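Local coordinates for protein UDP-N-acetylglucosamine 4-epimerase (Bacillus cereus, PDB 3M2P) that probably interconverts UDP-N-acetylglucosamine and its C4 epimer, as a nucleotide-binding member of the NAD(P)-dependent epimerase/dehydratase family, at residues I31-I36 and Y44-S49; Y51-L56 and L92-Y97. All coordinates share one frame; numbering follows the deposited sequence.

Overall arrangement
Interactions 1 and 2 follow each other along the chain and lie on the same side of its centre, about 15 Å apart between their centres. Interaction 1 pairs strands 28-33 and 45-48 of the Rossmann-type sheet. It is partly buried and held mainly by backbone hydrogen bonds. Interaction 2 packs helix 53-59 on helix 83-98. It is smaller, buried and almost wholly apolar. S49 joins the two: its OG probably hydrogen-bonds D55 OD2 (3.0 Å) and also touches L56. Y51 packs on R34, a residue of the UDP site. Interaction 1 thus holds part of that site. Interaction 2 adjoins it through Y51, with the L56 side chain about 8 Å from that of R34.

Interaction 1. Residues I31-I36 and Y44-S49; sequences ILTRSI and YEYRVS
I31 is held by two backbone bonds. Its N donates to E45 O (3.0 Å), and its O accepts from R47 N (2.8 Å, 171° at the hydrogen). T33 N makes a weak bond to R47 O, and S49 N donates to T33 O (2.8 Å). A water then donates to both R34 O and S49 O. R47 grips E45 side-on, with NE and NH2 each on one carboxylate oxygen. Both oxygens are met from above the carboxylate plane. R47 NH1 forms a second salt bridge, to D62.

On the sheet face with I31, Y46 and V48, the I31 and Y46 side chains run side by side. With I31 CG2 anti to the backbone N (CG1 chi1 -75°), CG2 sits 3.4 Å from Y46 CD2. CD1, carried by CG1, lies over a face of the Y46 ring and also meets Y44 CB. I36 reaches back from the loop, with CG1 3.9 Å from V48 CG2. On the other face, L32 CD1 touches R47 CB.

I31, L32 and T33 pair in parallel with Y46, R47 and V48, setting strand 45-48 beside 28-33 in the Rossmann-type sheet. R34, just past the strand end, belongs to the UDP site.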
ATOM      1  N   ILE A  31     -25.138 -11.150  -6.800  1.00 43.05           N
ATOM      2  CA  ILE A  31     -24.365 -10.078  -7.422  1.00 41.71           C
ATOM      3  C   ILE A  31     -24.692  -8.731  -6.809  1.00 40.68           C
ATOM      4  O   ILE A  31     -25.828  -8.289  -6.870  1.00 41.69           O
ATOM      5  CB  ILE A  31     -24.643  -9.972  -8.948  1.00 42.12           C
ATOM      6  CG1 ILE A  31     -23.964 -11.104  -9.723  1.00 42.89           C
ATOM      7  CG2 ILE A  31     -24.158  -8.653  -9.485  1.00 41.46           C
ATOM      8  CD1 ILE A  31     -24.863 -12.303  -9.998  1.00 45.76           C
ATOM      9  N   LEU A  32     -23.690  -8.080  -6.226  1.00 40.10           N
ATOM     10  CA  LEU A  32     -23.810  -6.688  -5.801  1.00 39.73           C
ATOM     11  C   LEU A  32     -23.305  -5.758  -6.886  1.00 39.20           C
ATOM     12  O   LEU A  32     -22.224  -5.962  -7.434  1.00 39.84           O
ATOM     13  CB  LEU A  32     -23.025  -6.430  -4.514  1.00 40.13           C
ATOM     14  CG  LEU A  32     -23.859  -6.417  -3.238  1.00 39.93           C
ATOM     15  CD1 LEU A  32     -24.757  -7.633  -3.234  1.00 40.73           C
ATOM     16  CD2 LEU A  32     -22.965  -6.389  -2.011  1.00 38.86           C
ATOM     17  N   THR A  33     -24.094  -4.734  -7.185  1.00 39.04           N
ATOM     18  CA  THR A  33     -23.739  -3.762  -8.204  1.00 38.61           C
ATOM     19  C   THR A  33     -24.381  -2.414  -7.880  1.00 38.88           C
ATOM     20  O   THR A  33     -25.380  -2.350  -7.173  1.00 38.10           O
ATOM     21  CB  THR A  33     -24.180  -4.254  -9.599  1.00 38.16           C
ATOM     22  OG1 THR A  33     -23.901  -3.250 -10.585  1.00 38.86           O
ATOM     23  CG2 THR A  33     -25.663  -4.577  -9.603  1.00 38.57           C
ATOM     24  N   ARG A  34     -23.798  -1.336  -8.400  1.00 40.40           N
ATOM     25  CA  ARG A  34     -24.333   0.005  -8.175  1.00 38.60           C
ATOM     26  C   ARG A  34     -25.556   0.283  -9.035  1.00 38.73           C
ATOM     27  O   ARG A  34     -26.309   1.224  -8.766  1.00 38.54           O
ATOM     28  CB  ARG A  34     -23.265   1.069  -8.426  1.00 38.38           C
ATOM     29  CG  ARG A  34     -22.328   1.302  -7.257  1.00 38.81           C
ATOM     30  CD  ARG A  34     -21.509   2.566  -7.458  1.00 40.76           C
ATOM     31  NE  ARG A  34     -20.946   3.078  -6.206  1.00 41.45           N
ATOM     32  CZ  ARG A  34     -19.663   2.972  -5.856  1.00 43.25           C
ATOM     33  NH1 ARG A  34     -18.790   2.364  -6.669  1.00 41.98           N
ATOM     34  NH2 ARG A  34     -19.250   3.477  -4.687  1.00 41.82           N
ATOM     35  N   SER A  35     -25.766  -0.542 -10.056  1.00 38.57           N
ATOM     36  CA  SER A  35     -26.862  -0.315 -10.988  1.00 39.35           C
ATOM     37  C   SER A  35     -26.954  -1.392 -12.054  1.00 40.06           C
ATOM     38  O   SER A  35     -25.950  -2.015 -12.415  1.00 40.41           O
ATOM     39  CB  SER A  35     -26.684   1.041 -11.682  1.00 39.24           C
ATOM     40  OG  SER A  35     -25.620   0.998 -12.622  1.00 38.57           O
ATOM     41  N   ILE A  36     -28.164  -1.582 -12.575  1.00 39.94           N
ATOM     42  CA  ILE A  36     -28.368  -2.425 -13.748  1.00 41.65           C
ATOM     43  C   ILE A  36     -29.372  -1.848 -14.755  1.00 43.77           C
ATOM     44  O   ILE A  36     -30.332  -1.155 -14.374  1.00 41.92           O
ATOM     45  CB  ILE A  36     -28.816  -3.835 -13.353  1.00 43.21           C
ATOM     46  CG1 ILE A  36     -29.255  -3.842 -11.877  1.00 42.44           C
ATOM     47  CG2 ILE A  36     -27.680  -4.838 -13.630  1.00 42.95           C
ATOM     48  CD1 ILE A  36     -30.394  -4.796 -11.560  1.00 42.39           C
ATOM     49  N   TYR A  44     -29.460 -14.815 -12.096  1.00 58.22           N
ATOM     50  CA  TYR A  44     -28.901 -14.732 -10.760  1.00 54.54           C
ATOM     51  C   TYR A  44     -29.638 -13.643  -9.991  1.00 52.20           C
ATOM     52  O   TYR A  44     -30.253 -12.760 -10.597  1.00 52.54           O
ATOM     53  CB  TYR A  44     -27.420 -14.369 -10.846  1.00 53.23           C
ATOM     54  CG  TYR A  44     -26.585 -15.279 -11.726  1.00 54.15           C
ATOM     55  CD1 TYR A  44     -26.603 -16.656 -11.547  1.00 53.64           C
ATOM     56  CD2 TYR A  44     -25.750 -14.760 -12.709  1.00 54.04           C
ATOM     57  CE1 TYR A  44     -25.830 -17.496 -12.333  1.00 53.54           C
ATOM     58  CE2 TYR A  44     -24.969 -15.591 -13.502  1.00 53.84           C
ATOM     59  CZ  TYR A  44     -25.013 -16.963 -13.308  1.00 54.25           C
ATOM     60  OH  TYR A  44     -24.244 -17.809 -14.088  1.00 53.60           O
ATOM     61  N   GLU A  45     -29.584 -13.690  -8.664  1.00 48.91           N
ATOM     62  CA  GLU A  45     -30.111 -12.578  -7.882  1.00 47.25           C
ATOM     63  C   GLU A  45     -29.147 -11.392  -7.963  1.00 46.45           C
ATOM     64  O   GLU A  45     -27.971 -11.517  -7.615  1.00 45.84           O
ATOM     65  CB  GLU A  45     -30.395 -12.977  -6.421  1.00 45.40           C
ATOM     66  CG  GLU A  45     -30.392 -11.795  -5.437  1.00 45.24           C
ATOM     67  CD  GLU A  45     -31.506 -11.834  -4.372  1.00 46.17           C
ATOM     68  OE1 GLU A  45     -31.689 -12.860  -3.669  1.00 46.47           O
ATOM     69  OE2 GLU A  45     -32.187 -10.797  -4.220  1.00 46.10           O
ATOM     70  N   TYR A  46     -29.637 -10.258  -8.461  1.00 45.00           N
ATOM     71  CA  TYR A  46     -28.902  -9.000  -8.369  1.00 43.64           C
ATOM     72  C   TYR A  46     -29.448  -8.185  -7.195  1.00 43.36           C
ATOM     73  O   TYR A  46     -30.659  -8.142  -6.966  1.00 43.55           O
ATOM     74  CB  TYR A  46     -29.033  -8.189  -9.658  1.00 43.23           C
ATOM     75  CG  TYR A  46     -28.347  -8.802 -10.856  1.00 45.76           C
ATOM     76  CD1 TYR A  46     -28.986  -9.761 -11.636  1.00 46.46           C
ATOM     77  CD2 TYR A  46     -27.063  -8.414 -11.220  1.00 45.11           C
ATOM     78  CE1 TYR A  46     -28.361 -10.319 -12.734  1.00 45.35           C
ATOM     79  CE2 TYR A  46     -26.433  -8.971 -12.312  1.00 44.02           C
ATOM     80  CZ  TYR A  46     -27.089  -9.920 -13.064  1.00 44.57           C
ATOM     81  OH  TYR A  46     -26.461 -10.470 -14.155  1.00 47.13           O
ATOM     82  N   ARG A  47     -28.548  -7.563  -6.443  1.00 41.59           N
ATOM     83  CA  ARG A  47     -28.922  -6.656  -5.372  1.00 40.30           C
ATOM     84  C   ARG A  47     -28.216  -5.330  -5.578  1.00 40.10           C
ATOM     85  O   ARG A  47     -26.995  -5.268  -5.544  1.00 40.79           O
ATOM     86  CB  ARG A  47     -28.570  -7.252  -4.011  1.00 40.30           C
ATOM     87  CG  ARG A  47     -29.602  -8.254  -3.528  1.00 42.18           C
ATOM     88  CD  ARG A  47     -29.172  -8.980  -2.273  1.00 41.99           C
ATOM     89  NE  ARG A  47     -30.006 -10.159  -2.056  1.00 42.98           N
ATOM     90  CZ  ARG A  47     -30.011 -10.890  -0.946  1.00 43.60           C
ATOM     91  NH1 ARG A  47     -29.219 -10.580   0.073  1.00 41.79           N
ATOM     92  NH2 ARG A  47     -30.812 -11.941  -0.859  1.00 44.93           N
ATOM     93  N   VAL A  48     -28.981  -4.273  -5.817  1.00 39.37           N
ATOM     94  CA  VAL A  48     -28.399  -2.973  -6.108  1.00 38.59           C
ATOM     95  C   VAL A  48     -27.955  -2.320  -4.810  1.00 38.35           C
ATOM     96  O   VAL A  48     -28.671  -2.389  -3.812  1.00 39.27           O
ATOM     97  CB  VAL A  48     -29.410  -2.071  -6.815  1.00 37.38           C
ATOM     98  CG1 VAL A  48     -28.884  -0.650  -6.903  1.00 36.13           C
ATOM     99  CG2 VAL A  48     -29.732  -2.633  -8.180  1.00 37.02           C
ATOM    100  N   SER A  49     -26.779  -1.697  -4.815  1.00 37.09           N
ATOM    101  CA  SER A  49     -26.251  -1.060  -3.607  1.00 37.26           C
ATOM    102  C   SER A  49     -25.487   0.236  -3.884  1.00 37.70           C
ATOM    103  O   SER A  49     -25.053   0.488  -5.008  1.00 38.65           O
ATOM    104  CB  SER A  49     -25.362  -2.026  -2.827  1.00 37.77           C
ATOM    105  OG  SER A  49     -24.738  -1.372  -1.734  1.00 37.22           O
TER
HETATM  106  O   HOH W   1     -26.338   2.731  -6.196  1.00 34.68           O

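Interaction 2. Residues Y51-L56 and L92-Y97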
ATOM      1  N   TYR A  51     -22.989   1.041  -1.738  1.00 36.81           N
ATOM      2  CA  TYR A  51     -21.762   0.765  -0.992  1.00 37.38           C
ATOM      3  C   TYR A  51     -21.558   1.674   0.216  1.00 37.72           C
ATOM      4  O   TYR A  51     -20.433   1.963   0.628  1.00 37.22           O
ATOM      5  CB  TYR A  51     -20.540   0.742  -1.914  1.00 37.46           C
ATOM      6  CG  TYR A  51     -20.614  -0.402  -2.896  1.00 38.81           C
ATOM      7  CD1 TYR A  51     -20.203  -1.682  -2.545  1.00 37.25           C
ATOM      8  CD2 TYR A  51     -21.142  -0.211  -4.158  1.00 39.57           C
ATOM      9  CE1 TYR A  51     -20.300  -2.722  -3.435  1.00 37.28           C
ATOM     10  CE2 TYR A  51     -21.239  -1.243  -5.054  1.00 39.80           C
ATOM     11  CZ  TYR A  51     -20.817  -2.493  -4.695  1.00 39.65           C
ATOM     12  OH  TYR A  51     -20.913  -3.506  -5.625  1.00 42.01           O
ATOM     13  N   THR A  52     -22.667   2.103   0.797  1.00 36.91           N
ATOM     14  CA  THR A  52     -22.601   2.797   2.057  1.00 37.19           C
ATOM     15  C   THR A  52     -22.727   1.733   3.128  1.00 38.01           C
ATOM     16  O   THR A  52     -23.283   0.660   2.883  1.00 37.62           O
ATOM     17  CB  THR A  52     -23.717   3.834   2.174  1.00 37.42           C
ATOM     18  OG1 THR A  52     -24.977   3.194   1.952  1.00 37.95           O
ATOM     19  CG2 THR A  52     -23.529   4.933   1.136  1.00 35.62           C
ATOM     20  N   LEU A  53     -22.179   2.017   4.307  1.00 39.07           N
ATOM     21  CA  LEU A  53     -22.262   1.100   5.442  1.00 37.31           C
ATOM     22  C   LEU A  53     -23.698   0.740   5.687  1.00 37.00           C
ATOM     23  O   LEU A  53     -24.049  -0.432   5.736  1.00 37.47           O
ATOM     24  CB  LEU A  53     -21.719   1.768   6.696  1.00 36.07           C
ATOM     25  CG  LEU A  53     -21.156   0.871   7.783  1.00 37.27           C
ATOM     26  CD1 LEU A  53     -20.858   1.705   9.003  1.00 39.89           C
ATOM     27  CD2 LEU A  53     -22.100  -0.244   8.111  1.00 37.35           C
ATOM     28  N   GLU A  54     -24.526   1.771   5.825  1.00 37.88           N
ATOM     29  CA  GLU A  54     -25.915   1.620   6.252  1.00 38.48           C
ATOM     30  C   GLU A  54     -26.708   0.789   5.260  1.00 38.61           C
ATOM     31  O   GLU A  54     -27.663   0.099   5.626  1.00 38.56           O
ATOM     32  CB  GLU A  54     -26.578   2.988   6.454  1.00 37.24           C
ATOM     33  CG  GLU A  54     -26.648   3.855   5.194  1.00 40.15           C
ATOM     34  CD  GLU A  54     -25.533   4.906   5.090  1.00 39.71           C
ATOM     35  OE1 GLU A  54     -24.507   4.779   5.807  1.00 38.37           O
ATOM     36  OE2 GLU A  54     -25.701   5.862   4.287  1.00 37.67           O
ATOM     37  N   ASP A  55     -26.292   0.845   4.002  1.00 38.28           N
ATOM     38  CA  ASP A  55     -26.963   0.092   2.962  1.00 38.00           C
ATOM     39  C   ASP A  55     -26.478  -1.350   2.857  1.00 38.90           C
ATOM     40  O   ASP A  55     -27.283  -2.266   2.691  1.00 39.49           O
ATOM     41  CB  ASP A  55     -26.796   0.760   1.612  1.00 36.51           C
ATOM     42  CG  ASP A  55     -27.698   0.165   0.592  1.00 37.50           C
ATOM     43  OD1 ASP A  55     -28.914   0.120   0.853  1.00 39.59           O
ATOM     44  OD2 ASP A  55     -27.207  -0.285  -0.453  1.00 38.22           O
ATOM     45  N   LEU A  56     -25.166  -1.550   2.930  1.00 38.85           N
ATOM     46  CA  LEU A  56     -24.610  -2.897   2.784  1.00 39.46           C
ATOM     47  C   LEU A  56     -25.099  -3.776   3.931  1.00 39.62           C
ATOM     48  O   LEU A  56     -25.420  -4.957   3.734  1.00 39.35           O
ATOM     49  CB  LEU A  56     -23.075  -2.864   2.724  1.00 38.40           C
ATOM     50  CG  LEU A  56     -22.503  -2.166   1.487  1.00 37.88           C
ATOM     51  CD1 LEU A  56     -21.066  -1.735   1.716  1.00 36.47           C
ATOM     52  CD2 LEU A  56     -22.645  -3.053   0.245  1.00 37.39           C
ATOM     53  N   LEU A  92     -17.684  -2.359   3.579  1.00 35.74           N
ATOM     54  CA  LEU A  92     -18.009  -3.765   3.390  1.00 35.18           C
ATOM     55  C   LEU A  92     -17.629  -4.602   4.606  1.00 35.22           C
ATOM     56  O   LEU A  92     -18.427  -5.404   5.079  1.00 35.51           O
ATOM     57  CB  LEU A  92     -17.301  -4.289   2.144  1.00 34.18           C
ATOM     58  CG  LEU A  92     -17.724  -5.665   1.669  1.00 34.43           C
ATOM     59  CD1 LEU A  92     -19.135  -5.610   1.105  1.00 34.85           C
ATOM     60  CD2 LEU A  92     -16.721  -6.148   0.644  1.00 33.62           C
ATOM     61  N   TYR A  93     -16.414  -4.421   5.116  1.00 34.66           N
ATOM     62  CA  TYR A  93     -15.985  -5.198   6.272  1.00 35.00           C
ATOM     63  C   TYR A  93     -16.775  -4.813   7.528  1.00 35.88           C
ATOM     64  O   TYR A  93     -17.120  -5.685   8.335  1.00 35.44           O
ATOM     65  CB  TYR A  93     -14.471  -5.112   6.486  1.00 33.92           C
ATOM     66  CG  TYR A  93     -13.662  -5.617   5.302  1.00 34.45           C
ATOM     67  CD1 TYR A  93     -14.257  -6.373   4.293  1.00 34.91           C
ATOM     68  CD2 TYR A  93     -12.300  -5.354   5.196  1.00 33.71           C
ATOM     69  CE1 TYR A  93     -13.520  -6.831   3.207  1.00 33.48           C
ATOM     70  CE2 TYR A  93     -11.566  -5.804   4.122  1.00 32.13           C
ATOM     71  CZ  TYR A  93     -12.176  -6.536   3.130  1.00 32.56           C
ATOM     72  OH  TYR A  93     -11.431  -6.992   2.062  1.00 33.50           O
ATOM     73  N   ASP A  94     -17.077  -3.521   7.677  1.00 35.08           N
ATOM     74  CA  ASP A  94     -17.958  -3.038   8.749  1.00 35.09           C
ATOM     75  C   ASP A  94     -19.317  -3.729   8.672  1.00 34.91           C
ATOM     76  O   ASP A  94     -19.886  -4.151   9.677  1.00 34.31           O
ATOM     77  CB  ASP A  94     -18.180  -1.526   8.635  1.00 34.49           C
ATOM     78  CG  ASP A  94     -17.159  -0.713   9.411  1.00 34.85           C
ATOM     79  OD1 ASP A  94     -16.387  -1.290  10.198  1.00 33.42           O
ATOM     80  OD2 ASP A  94     -17.138   0.525   9.236  1.00 36.53           O
ATOM     81  N   ALA A  95     -19.832  -3.816   7.456  1.00 35.34           N
ATOM     82  CA  ALA A  95     -21.144  -4.381   7.201  1.00 36.39           C
ATOM     83  C   ALA A  95     -21.107  -5.873   7.456  1.00 36.56           C
ATOM     84  O   ALA A  95     -22.030  -6.447   8.032  1.00 36.85           O
ATOM     85  CB  ALA A  95     -21.555  -4.103   5.757  1.00 37.24           C
ATOM     86  N   CYS A  96     -20.027  -6.497   7.003  1.00 37.27           N
ATOM     87  CA  CYS A  96     -19.811  -7.919   7.216  1.00 36.47           C
ATOM     88  C   CYS A  96     -19.844  -8.246   8.701  1.00 36.15           C
ATOM     89  O   CYS A  96     -20.547  -9.150   9.115  1.00 35.82           O
ATOM     90  CB  CYS A  96     -18.498  -8.355   6.576  1.00 35.17           C
ATOM     91  SG  CYS A  96     -18.705  -8.715   4.823  1.00 35.76           S
ATOM     92  N   TYR A  97     -19.088  -7.484   9.483  1.00 36.20           N
ATOM     93  CA  TYR A  97     -19.068  -7.606  10.933  1.00 36.11           C
ATOM     94  C   TYR A  97     -20.457  -7.499  11.576  1.00 37.28           C
ATOM     95  O   TYR A  97     -20.827  -8.332  12.400  1.00 38.61           O
ATOM     96  CB  TYR A  97     -18.127  -6.561  11.521  1.00 36.27           C
ATOM     97  CG  TYR A  97     -17.991  -6.621  13.029  1.00 38.76           C
ATOM     98  CD1 TYR A  97     -17.091  -7.507  13.632  1.00 38.80           C
ATOM     99  CD2 TYR A  97     -18.748  -5.787  13.852  1.00 37.46           C
ATOM    100  CE1 TYR A  97     -16.953  -7.565  15.009  1.00 38.17           C
ATOM    101  CE2 TYR A  97     -18.617  -5.837  15.228  1.00 38.02           C
ATOM    102  CZ  TYR A  97     -17.717  -6.730  15.804  1.00 39.17           C
ATOM    103  OH  TYR A  97     -17.582  -6.791  17.177  1.00 38.59           O
TER
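L56 and A95 make the closest approach between segments 51-56 and 92-97. L56 CB lies 3.6 Å from A95 CB, and their CA atoms are 5.8 Å apart, consistent with the small side chain of A95. L56 CG stands anti to its carbonyl carbon (chi1 -66°), and CD1 extends away from CA (chi2 160°). Together these torsions bring CD1 to the backbone of L92, 3.9 Å from L92 N. CD1 also lies 4.4 Å from L92 CD1. L92 packs in turn on V66 and H68 of strand 65-68, which ties the contact to the sheet.

L53 packs on the D94 side chain, crossing it at about a right angle. L53 CG rests 3.9 Å from D94 CB, and CD1 is equally far from D94 OD2.

T52 and D94 use their polar atoms elsewhere. T52 is the N-cap of helix 53-59, and its OG1 accepts a weak bond from D55 N (3.4 Å). T52 O takes the backbone bond from L56 N (2.9 Å). D94 OD1 bonds to Y147 OH, and OD2 makes a long, weak ion pair with K78 of the second subunit.

The two helices meet mainly through apolar carbons of L53, L56, L92 and A95, with L56 CD1 also against the L92 backbone. Cohesion here probably rests on burial of apolar carbon. The polar bonds cap helix 53-59 or, through D94, run to helix 132-150 and weakly to the second subunit.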